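Local coordinates for protein phosphoacetylglucosamine mutase (Aspergillus lentulus, PDB 5O9X) that interconverts N-acetylglucosamine 6-phosphate and N-acetylglucosamine 1-phosphate, and here holds glucose 1,6-bisphosphate in its active-site cleft, at residues A313-G318 and A440-T445; S469-Y474 and R478-P483; F503-G508 and A512-A517. The protein carries 1 engineered substitution. One frame throughout, in Å; residues are numbered along the deposited sequence.

Contact 1 of 3, residues A313-G318 and A440-T445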
loop_
_atom_site.group_PDB
_atom_site.type_symbol
_atom_site.label_atom_id
_atom_site.label_comp_id
_atom_site.label_asym_id
_atom_site.label_seq_id
_atom_site.Cartn_x
_atom_site.Cartn_y
_atom_site.Cartn_z
ATOM N N ALA A 313 -9.246 -4.376 -13.370
ATOM C CA ALA A 313 -9.260 -5.732 -12.765
ATOM C C ALA A 313 -10.700 -6.264 -12.521
ATOM O O ALA A 313 -10.978 -7.408 -12.808
ATOM C CB ALA A 313 -8.515 -5.687 -11.417
ATOM N N ALA A 314 -11.601 -5.396 -11.993
ATOM C CA ALA A 314 -12.990 -5.806 -11.810
ATOM C C ALA A 314 -13.667 -6.182 -13.136
ATOM O O ALA A 314 -14.428 -7.187 -13.174
ATOM C CB ALA A 314 -13.781 -4.741 -11.051
ATOM N N SER A 315 -13.404 -5.445 -14.216
ATOM C CA SER A 315 -13.991 -5.769 -15.528
ATOM C C SER A 315 -13.428 -7.134 -16.011
ATOM O O SER A 315 -14.186 -7.992 -16.449
ATOM C CB SER A 315 -13.585 -4.666 -16.505
ATOM O OG SER A 315 -13.677 -5.079 -17.838
ATOM N N PHE A 316 -12.102 -7.291 -16.017
ATOM C CA PHE A 316 -11.484 -8.528 -16.484
ATOM C C PHE A 316 -11.993 -9.743 -15.688
ATOM O O PHE A 316 -12.425 -10.736 -16.251
ATOM C CB PHE A 316 -9.968 -8.445 -16.348
ATOM C CG PHE A 316 -9.252 -9.590 -17.007
ATOM C CD1 PHE A 316 -9.516 -9.902 -18.357
ATOM C CD2 PHE A 316 -8.349 -10.354 -16.290
ATOM C CE1 PHE A 316 -8.845 -10.981 -18.962
ATOM C CE2 PHE A 316 -7.637 -11.391 -16.896
ATOM C CZ PHE A 316 -7.889 -11.682 -18.243
ATOM N N ILE A 317 -11.945 -9.684 -14.374
ATOM C CA ILE A 317 -12.393 -10.790 -13.557
ATOM C C ILE A 317 -13.878 -11.178 -13.793
ATOM O O ILE A 317 -14.247 -12.388 -13.807
ATOM C CB ILE A 317 -12.059 -10.610 -12.037
ATOM C CG1 ILE A 317 -10.528 -10.559 -11.864
ATOM C CG2 ILE A 317 -12.748 -11.717 -11.164
ATOM C CD1 ILE A 317 -10.066 -10.012 -10.486
ATOM N N GLY A 318 -14.733 -10.167 -13.927
ATOM C CA GLY A 318 -16.114 -10.384 -14.270
ATOM C C GLY A 318 -16.297 -11.061 -15.596
ATOM O O GLY A 318 -17.133 -11.974 -15.678
ATOM N N ALA A 440 -3.099 -7.294 -22.285
ATOM C CA ALA A 440 -2.683 -8.262 -23.336
ATOM C C ALA A 440 -3.931 -9.140 -23.698
ATOM O O ALA A 440 -4.144 -9.449 -24.883
ATOM C CB ALA A 440 -1.554 -9.180 -22.841
ATOM N N HIS A 441 -4.706 -9.585 -22.681
ATOM C CA HIS A 441 -5.883 -10.390 -22.956
ATOM C C HIS A 441 -7.016 -9.619 -23.665
ATOM O O HIS A 441 -7.623 -10.119 -24.628
ATOM C CB HIS A 441 -6.450 -10.997 -21.675
ATOM C CG HIS A 441 -5.694 -12.200 -21.204
ATOM N ND1 HIS A 441 -6.055 -13.479 -21.579
ATOM C CD2 HIS A 441 -4.585 -12.325 -20.431
ATOM C CE1 HIS A 441 -5.222 -14.345 -21.018
ATOM N NE2 HIS A 441 -4.312 -13.674 -20.336
ATOM N N LYS A 442 -7.279 -8.407 -23.199
ATOM C CA LYS A 442 -8.325 -7.570 -23.807
ATOM C C LYS A 442 -7.909 -7.085 -25.192
ATOM O O LYS A 442 -8.783 -6.784 -26.034
ATOM C CB LYS A 442 -8.670 -6.344 -22.892
ATOM C CG LYS A 442 -9.406 -6.733 -21.562
ATOM C CD LYS A 442 -9.701 -5.376 -20.815
ATOM C CE LYS A 442 -10.605 -5.445 -19.579
ATOM N NZ LYS A 442 -11.972 -5.941 -19.949
ATOM N N GLY A 443 -6.604 -6.963 -25.428
ATOM C CA GLY A 443 -6.024 -6.454 -26.724
ATOM C C GLY A 443 -5.940 -4.929 -26.659
ATOM O O GLY A 443 -5.572 -4.265 -27.619
ATOM N N TRP A 444 -6.211 -4.359 -25.478
ATOM C CA TRP A 444 -6.299 -2.900 -25.326
ATOM C C TRP A 444 -4.948 -2.240 -25.261
ATOM O O TRP A 444 -3.951 -2.876 -24.784
ATOM C CB TRP A 444 -6.964 -2.601 -23.956
ATOM C CG TRP A 444 -8.432 -2.565 -23.975
ATOM C CD1 TRP A 444 -9.304 -2.918 -25.036
ATOM C CD2 TRP A 444 -9.255 -2.257 -22.872
ATOM N NE1 TRP A 444 -10.585 -2.733 -24.634
ATOM C CE2 TRP A 444 -10.603 -2.381 -23.306
ATOM C CE3 TRP A 444 -8.982 -1.836 -21.534
ATOM C CZ2 TRP A 444 -11.694 -2.101 -22.471
ATOM C CZ3 TRP A 444 -10.091 -1.573 -20.695
ATOM C CH2 TRP A 444 -11.401 -1.697 -21.158
ATOM N N THR A 445 -4.902 -1.001 -25.761
ATOM C CA THR A 445 -3.769 -0.062 -25.487
ATOM C C THR A 445 -4.186 0.904 -24.388
ATOM O O THR A 445 -5.359 0.903 -24.016
ATOM C CB THR A 445 -3.377 0.800 -26.716
ATOM O OG1 THR A 445 -4.424 1.750 -26.995
ATOM C CG2 THR A 445 -3.110 -0.092 -28.002
#
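Phe-316 and His-441 meet because their first torsions swing the two rings into the gap between helices 306-324 and 428-442: Phe-316 carries CG trans to its backbone N (chi1 -171°), whereas CG of His-441 lies beside its own N. Phe-316 CE1 comes to 3.6 Å from CB of His-441, and CZ sits over one face of the imidazole, 3.7 Å from its CG. With planes inclined at 47° and centroids 5.4 Å apart, the rings form an oblique pair. Phe-316 also reaches Cys-413 and Leu-417 of helix 405-420, so this packing joins three helices of the third domain, while His-441 NE2 is hydrogen-bonded to the backbone O of Val-202.

Lys-442 is extended as far as CE and bends at its last torsion (chi4 -62°). Its CD passes 3.6 Å above the plane of the Trp-444 ring, and NZ then donates to Ser-315 OG at 2.8 Å. Asp-319 adds only a weak, long ion pair to the same ammonium. The Ser-315 hydroxyl oxygen is therefore an acceptor from a cation, which would be expected to polarise its O-H bond.

Contact 2 of 3, residues S469-Y474 and R478-P483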
loop_
_atom_site.group_PDB
_atom_site.type_symbol
_atom_site.label_atom_id
_atom_site.label_comp_id
_atom_site.label_asym_id
_atom_site.label_seq_id
_atom_site.Cartn_x
_atom_site.Cartn_y
_atom_site.Cartn_z
ATOM N N SER A 469 -4.402 17.844 14.872
ATOM C CA SER A 469 -5.268 17.056 15.763
ATOM C C SER A 469 -6.627 17.720 15.968
ATOM O O SER A 469 -7.557 17.049 16.391
ATOM C CB SER A 469 -4.635 16.767 17.120
ATOM O OG SER A 469 -4.701 17.914 17.954
ATOM N N ILE A 470 -6.765 18.991 15.619
ATOM C CA ILE A 470 -8.119 19.594 15.689
ATOM C C ILE A 470 -9.020 19.233 14.464
ATOM O O ILE A 470 -10.223 19.548 14.459
ATOM C CB ILE A 470 -8.082 21.114 15.899
ATOM C CG1 ILE A 470 -7.709 21.819 14.578
ATOM C CG2 ILE A 470 -7.106 21.471 17.042
ATOM C CD1 ILE A 470 -7.853 23.322 14.580
ATOM N N PHE A 471 -8.439 18.618 13.428
ATOM C CA PHE A 471 -9.235 18.202 12.222
ATOM C C PHE A 471 -9.659 16.751 12.416
ATOM O O PHE A 471 -8.822 15.833 12.341
ATOM C CB PHE A 471 -8.393 18.344 10.957
ATOM C CG PHE A 471 -8.089 19.772 10.636
ATOM C CD1 PHE A 471 -8.956 20.506 9.796
ATOM C CD2 PHE A 471 -7.034 20.454 11.307
ATOM C CE1 PHE A 471 -8.676 21.847 9.480
ATOM C CE2 PHE A 471 -6.782 21.783 11.014
ATOM C CZ PHE A 471 -7.589 22.488 10.135
ATOM N N LYS A 472 -10.932 16.539 12.745
ATOM C CA LYS A 472 -11.419 15.170 13.119
ATOM C C LYS A 472 -12.547 14.833 12.141
ATOM O O LYS A 472 -13.509 15.619 11.970
ATOM C CB LYS A 472 -11.889 15.072 14.581
ATOM C CG LYS A 472 -10.803 15.506 15.604
ATOM C CD LYS A 472 -11.172 15.336 17.100
ATOM C CE LYS A 472 -12.467 16.033 17.476
ATOM N NZ LYS A 472 -12.480 17.216 18.396
ATOM N N ALA A 473 -12.371 13.740 11.442
ATOM C CA ALA A 473 -13.285 13.423 10.366
ATOM C C ALA A 473 -14.137 12.169 10.614
ATOM O O ALA A 473 -13.738 11.289 11.356
ATOM C CB ALA A 473 -12.492 13.295 9.043
ATOM N N TYR A 474 -15.243 12.047 9.902
ATOM C CA TYR A 474 -16.109 10.846 10.032
ATOM C C TYR A 474 -16.802 10.563 8.676
ATOM O O TYR A 474 -16.593 11.330 7.706
ATOM C CB TYR A 474 -17.113 11.011 11.229
ATOM C CG TYR A 474 -18.095 12.136 10.909
ATOM C CD1 TYR A 474 -19.332 11.827 10.293
ATOM C CD2 TYR A 474 -17.779 13.493 11.171
ATOM C CE1 TYR A 474 -20.261 12.823 9.942
ATOM C CE2 TYR A 474 -18.676 14.506 10.788
ATOM C CZ TYR A 474 -19.885 14.157 10.179
ATOM O OH TYR A 474 -20.763 15.165 9.856
ATOM N N ARG A 478 -15.243 11.674 5.127
ATOM C CA ARG A 478 -15.754 12.628 4.124
ATOM C C ARG A 478 -16.308 13.935 4.761
ATOM O O ARG A 478 -16.611 14.885 4.042
ATOM C CB ARG A 478 -16.796 11.993 3.147
ATOM C CG ARG A 478 -16.137 10.872 2.335
ATOM C CD ARG A 478 -17.142 10.046 1.513
ATOM N NE ARG A 478 -17.928 9.158 2.403
ATOM C CZ ARG A 478 -18.765 8.249 1.879
ATOM N NH1 ARG A 478 -18.851 8.126 0.551
ATOM N NH2 ARG A 478 -19.477 7.467 2.667
ATOM N N LYS A 479 -16.441 13.962 6.091
ATOM C CA LYS A 479 -16.955 15.180 6.785
ATOM C C LYS A 479 -16.076 15.451 7.988
ATOM O O LYS A 479 -15.655 14.498 8.626
ATOM C CB LYS A 479 -18.433 14.952 7.193
ATOM C CG LYS A 479 -19.371 14.836 5.954
ATOM C CD LYS A 479 -20.717 14.288 6.473
ATOM C CE LYS A 479 -21.869 14.375 5.472
ATOM N NZ LYS A 479 -21.496 13.694 4.192
ATOM N N LEU A 480 -15.883 16.739 8.313
ATOM C CA LEU A 480 -15.180 17.173 9.538
ATOM C C LEU A 480 -16.161 17.415 10.685
ATOM O O LEU A 480 -17.162 18.175 10.541
ATOM C CB LEU A 480 -14.369 18.450 9.262
ATOM C CG LEU A 480 -13.131 18.117 8.442
ATOM C CD1 LEU A 480 -12.564 19.436 7.919
ATOM C CD2 LEU A 480 -12.081 17.334 9.241
ATOM N N GLU A 481 -15.970 16.669 11.774
ATOM C CA GLU A 481 -16.702 16.947 13.013
ATOM C C GLU A 481 -16.108 18.246 13.619
ATOM O O GLU A 481 -16.807 19.065 14.233
ATOM C CB GLU A 481 -16.493 15.745 13.988
ATOM C CG GLU A 481 -16.422 16.102 15.482
ATOM C CD GLU A 481 -15.665 15.079 16.300
ATOM O OE1 GLU A 481 -15.041 14.123 15.728
ATOM O OE2 GLU A 481 -15.715 15.203 17.548
ATOM N N SER A 482 -14.827 18.439 13.417
ATOM C CA SER A 482 -14.069 19.532 14.041
ATOM C C SER A 482 -12.977 19.954 13.036
ATOM O O SER A 482 -12.493 19.093 12.314
ATOM C CB SER A 482 -13.427 18.970 15.308
ATOM O OG SER A 482 -12.577 19.981 15.897
ATOM N N PRO A 483 -12.576 21.227 12.947
ATOM C CA PRO A 483 -13.008 22.347 13.805
ATOM C C PRO A 483 -14.484 22.769 13.552
ATOM O O PRO A 483 -15.000 22.571 12.465
ATOM C CB PRO A 483 -12.075 23.530 13.352
ATOM C CG PRO A 483 -11.050 22.917 12.472
ATOM C CD PRO A 483 -11.643 21.684 11.894
HETATM O O HOH W 1 -19.762 17.827 10.163
#
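An antiparallel beta hairpin of the C-terminal domain, strands 472-474 and 479-482, is interrupted by two classic beta bulges. Glu-481 and Ser-482 together face Lys-472: Glu-481 N donates to Lys-472 O at 2.7 Å, nearly in line with the carbonyl bond, while Ser-482 N reaches the same oxygen only weakly at 3.4 Å. A psi of -33° at Glu-481 marks the kink. Arg-478 and Lys-479 both face Tyr-474; beside this second bulge the pairing is regular, Tyr-474 N donating to Lys-479 O and Tyr-474 O accepting from Lys-479 N.

Ser-482 OG donates to Ile-470 O, just before strand 472-474, at 2.8 Å. The peptide bond before Pro-483 is cis, and the proline ring lies over one face of Phe-471, its CG 4.2 Å from the ring centroid in a CH-pi contact. Leu-480 CD1 approaches the edge of the same ring, and helices 486-495 and 522-539 supply Leu-486 and Val-536 around it.

Tyr-474 and Lys-479 point to the face that also carries Lys-472 and Ser-482, away from that of Ala-473 and Leu-480. With CG placed between the backbone N and the carbonyl carbon (chi1 66°), the tyrosine ring folds back across the partner strand, where Lys-479 CB lies over its face, 3.9 Å from the centroid. Water 1 joins Tyr-474 OH (2.9 Å) to Leu-480 O, to which it donates at 2.7 Å.

Nearby, Lys-472 and Glu-481 form only a long salt bridge, NZ to OE2 at 3.9 Å. At this exposed position it probably adds little, whereas the short bond from Glu-481 N, with a weak second one from Ser-482 N, and the hydroxyl bond to Ile-470 O span the bulge.

Contact 3 of 3, residues F503-G508 and A512-A517. With G16 (1,6-di-O-phosphono-alpha-D-glucopyranose), chain B.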
loop_
_atom_site.group_PDB
_atom_site.type_symbol
_atom_site.label_atom_id
_atom_site.label_comp_id
_atom_site.label_asym_id
_atom_site.label_seq_id
_atom_site.Cartn_x
_atom_site.Cartn_y
_atom_site.Cartn_z
ATOM N N PHE A 503 -13.251 17.390 0.186
ATOM C CA PHE A 503 -13.176 17.058 1.607
ATOM C C PHE A 503 -11.740 17.319 2.108
ATOM O O PHE A 503 -10.817 17.271 1.337
ATOM C CB PHE A 503 -13.591 15.640 1.949
ATOM C CG PHE A 503 -12.648 14.592 1.406
ATOM C CD1 PHE A 503 -12.656 14.253 -0.012
ATOM C CD2 PHE A 503 -11.829 13.866 2.272
ATOM C CE1 PHE A 503 -11.765 13.266 -0.514
ATOM C CE2 PHE A 503 -10.938 12.876 1.746
ATOM C CZ PHE A 503 -10.879 12.626 0.362
ATOM N N ALA A 504 -11.612 17.592 3.406
ATOM C CA ALA A 504 -10.314 17.834 4.053
ATOM C C ALA A 504 -10.128 16.854 5.227
ATOM O O ALA A 504 -11.075 16.601 6.003
ATOM C CB ALA A 504 -10.258 19.301 4.590
ATOM N N ARG A 505 -8.890 16.358 5.455
ATOM C CA ARG A 505 -8.686 15.459 6.600
ATOM C C ARG A 505 -7.189 15.514 6.892
ATOM O O ARG A 505 -6.355 15.778 5.981
ATOM C CB ARG A 505 -9.054 13.997 6.346
ATOM C CG ARG A 505 -8.473 13.431 5.022
ATOM C CD ARG A 505 -8.729 11.905 4.863
ATOM N NE ARG A 505 -7.823 11.102 5.705
ATOM C CZ ARG A 505 -6.526 10.839 5.419
ATOM N NH1 ARG A 505 -5.899 11.363 4.349
ATOM N NH2 ARG A 505 -5.831 10.066 6.236
ATOM N N ALA A 506 -6.877 15.275 8.154
ATOM C CA ALA A 506 -5.466 15.216 8.636
ATOM C C ALA A 506 -4.822 13.981 8.002
ATOM O O ALA A 506 -5.432 12.873 7.906
ATOM C CB ALA A 506 -5.448 15.051 10.178
ATOM N N SER A 507 -3.595 14.184 7.505
ATOM C CA SER A 507 -2.760 13.062 7.112
ATOM C C SER A 507 -2.306 12.321 8.371
ATOM O O SER A 507 -2.026 12.975 9.408
ATOM C CB SER A 507 -1.511 13.622 6.339
ATOM O OG SER A 507 -0.557 12.568 6.148
ATOM N N GLY A 508 -2.176 10.990 8.252
ATOM C CA GLY A 508 -1.546 10.108 9.266
ATOM C C GLY A 508 -0.196 9.627 8.851
ATOM O O GLY A 508 0.337 8.646 9.470
ATOM N N ALA A 512 0.415 17.347 7.821
ATOM C CA ALA A 512 -0.359 18.239 6.978
ATOM C C ALA A 512 -1.823 17.838 7.060
ATOM O O ALA A 512 -2.148 16.735 7.552
ATOM C CB ALA A 512 0.077 18.068 5.530
ATOM N N VAL A 513 -2.686 18.745 6.549
ATOM C CA VAL A 513 -4.051 18.421 6.226
ATOM C C VAL A 513 -4.122 18.302 4.689
ATOM O O VAL A 513 -3.689 19.237 3.964
ATOM C CB VAL A 513 -5.032 19.504 6.759
ATOM C CG1 VAL A 513 -6.483 19.269 6.298
ATOM C CG2 VAL A 513 -5.043 19.331 8.288
ATOM N N ARG A 514 -4.860 17.269 4.221
ATOM C CA ARG A 514 -5.038 17.115 2.766
ATOM C C ARG A 514 -6.377 17.652 2.331
ATOM O O ARG A 514 -7.376 17.348 2.962
ATOM C CB ARG A 514 -4.985 15.617 2.387
ATOM C CG ARG A 514 -3.675 14.937 2.774
ATOM C CD ARG A 514 -3.485 13.602 2.017
ATOM N NE ARG A 514 -2.291 12.849 2.524
ATOM C CZ ARG A 514 -1.013 13.193 2.265
ATOM N NH1 ARG A 514 -0.740 14.329 1.563
ATOM N NH2 ARG A 514 -0.010 12.398 2.757
ATOM N N VAL A 515 -6.382 18.363 1.199
ATOM C CA VAL A 515 -7.636 18.801 0.589
ATOM C C VAL A 515 -7.722 18.117 -0.763
ATOM O O VAL A 515 -6.783 18.215 -1.573
ATOM C CB VAL A 515 -7.651 20.341 0.416
ATOM C CG1 VAL A 515 -8.843 20.807 -0.456
ATOM C CG2 VAL A 515 -7.691 21.000 1.839
ATOM N N TYR A 516 -8.902 17.581 -1.026
ATOM C CA TYR A 516 -9.180 17.035 -2.349
ATOM C C TYR A 516 -10.392 17.787 -2.892
ATOM O O TYR A 516 -11.348 18.076 -2.148
ATOM C CB TYR A 516 -9.526 15.535 -2.140
ATOM C CG TYR A 516 -10.046 14.905 -3.451
ATOM C CD1 TYR A 516 -9.130 14.500 -4.425
ATOM C CD2 TYR A 516 -11.451 14.844 -3.746
ATOM C CE1 TYR A 516 -9.580 13.930 -5.679
ATOM C CE2 TYR A 516 -11.904 14.288 -5.003
ATOM C CZ TYR A 516 -10.951 13.855 -5.947
ATOM O OH TYR A 516 -11.354 13.339 -7.211
ATOM N N ALA A 517 -10.391 18.089 -4.207
ATOM C CA ALA A 517 -11.578 18.632 -4.822
ATOM C C ALA A 517 -11.682 18.022 -6.223
ATOM O O ALA A 517 -10.676 17.848 -6.868
ATOM C CB ALA A 517 -11.557 20.167 -4.873
HETATM C C1 G16 B . 0.281 5.120 3.366
HETATM C C2 G16 B . -0.857 4.116 3.516
HETATM C C3 G16 B . -1.955 4.386 2.438
HETATM C C4 G16 B . -2.496 5.805 2.446
HETATM C C5 G16 B . -1.317 6.757 2.286
HETATM C C6 G16 B . -1.634 8.208 2.560
HETATM O O1 G16 B . 0.893 4.940 2.085
HETATM O O2 G16 B . -0.424 2.721 3.470
HETATM O O3 G16 B . -2.916 3.421 2.598
HETATM O O4 G16 B . -3.457 6.121 1.346
HETATM O O5 G16 B . -0.310 6.534 3.303
HETATM O O6 G16 B . -2.123 8.290 3.974
HETATM P P G16 B . -2.443 9.752 4.601
HETATM O O1P G16 B . -3.377 10.512 3.631
HETATM O O2P G16 B . -1.106 10.525 4.699
HETATM O O3P G16 B . -2.988 9.552 6.031
HETATM P "P'" G16 B . 2.475 4.556 1.901
HETATM O O1X G16 B . 2.873 3.615 3.070
HETATM O O2X G16 B . 3.288 5.875 2.103
HETATM O O3X G16 B . 2.682 4.101 0.498
HETATM O O HOH W 2 -8.464 15.275 1.677
#
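Ala-504 CB meets the branches of Val-513 and Val-515, lying 4.1 Å from Val-515 CG2, on the face of the antiparallel hairpin that packs against Val-532 and Val-536 of helix 522-539. This hairpin, strands 501-506 and 513-518, is part of the three-stranded sheet of the C-terminal domain, and the turn after Ala-506 carries the phosphate-binding loop of the phosphohexomutase family. The pairs Phe-503 with Tyr-516 and Arg-505 with Arg-514 are hydrogen-bonded and place their side chains on the other face. There Phe-503 CE1 comes within 3.6 Å of Tyr-516 CB, the two rings inclined at 45°. Water 2 donates to both Phe-503 O and Arg-514 O while lying over one face of the phenylalanine ring.

Farther along this face the two arginines converge on the 6-phosphate of the bound sugar bisphosphate, its phosphorus lying in the plane at the edge of each guanidinium. Arg-505, bent at chi3 (-76°), gives NH1 to O1P at 2.8 Å and NH2 to O3P at 2.9 Å, both nearly straight. Glu-477 forms a salt bridge with its NE, and Tyr-339 OH accepts from NH1, so second-shell groups fix the guanidinium. Arg-514 instead runs extended from CG to NE and donates NE to O1P at 2.8 Å and NH2 to O2P at 2.9 Å, with Glu-510 as a further partner of NH2. Thus O1P draws on both arginines, whose charges are gathered round one anion. Gly-508 N adds a bond to O3P at 2.8 Å (N-H...O 170°). Ser-507 CB sits over the face of the Arg-514 guanidinium, and its OG donates to O2P at 2.6 Å.

Contacts 2 and 3 are neighbouring hairpins of the C-terminal domain, their centres 10 Å apart. They pack directly: Leu-480 CD2 lies 3.5 Å from Ala-504 O, and Phe-471 CD2 lies 3.8 Å from Val-513 CG2, so contact 2 backs the phosphate-binding hairpin. Contact 3 holds the 6-phosphate directly, whereas the Ala-473 side chain of contact 2 stays about 11 Å from the ligand and does not reach it. Contact 1 belongs to the third domain. Its centre is 39 Å from that of contact 2 and 33 Å from that of contact 3, with nearest atoms about 18 and 19 Å apart, and it touches neither.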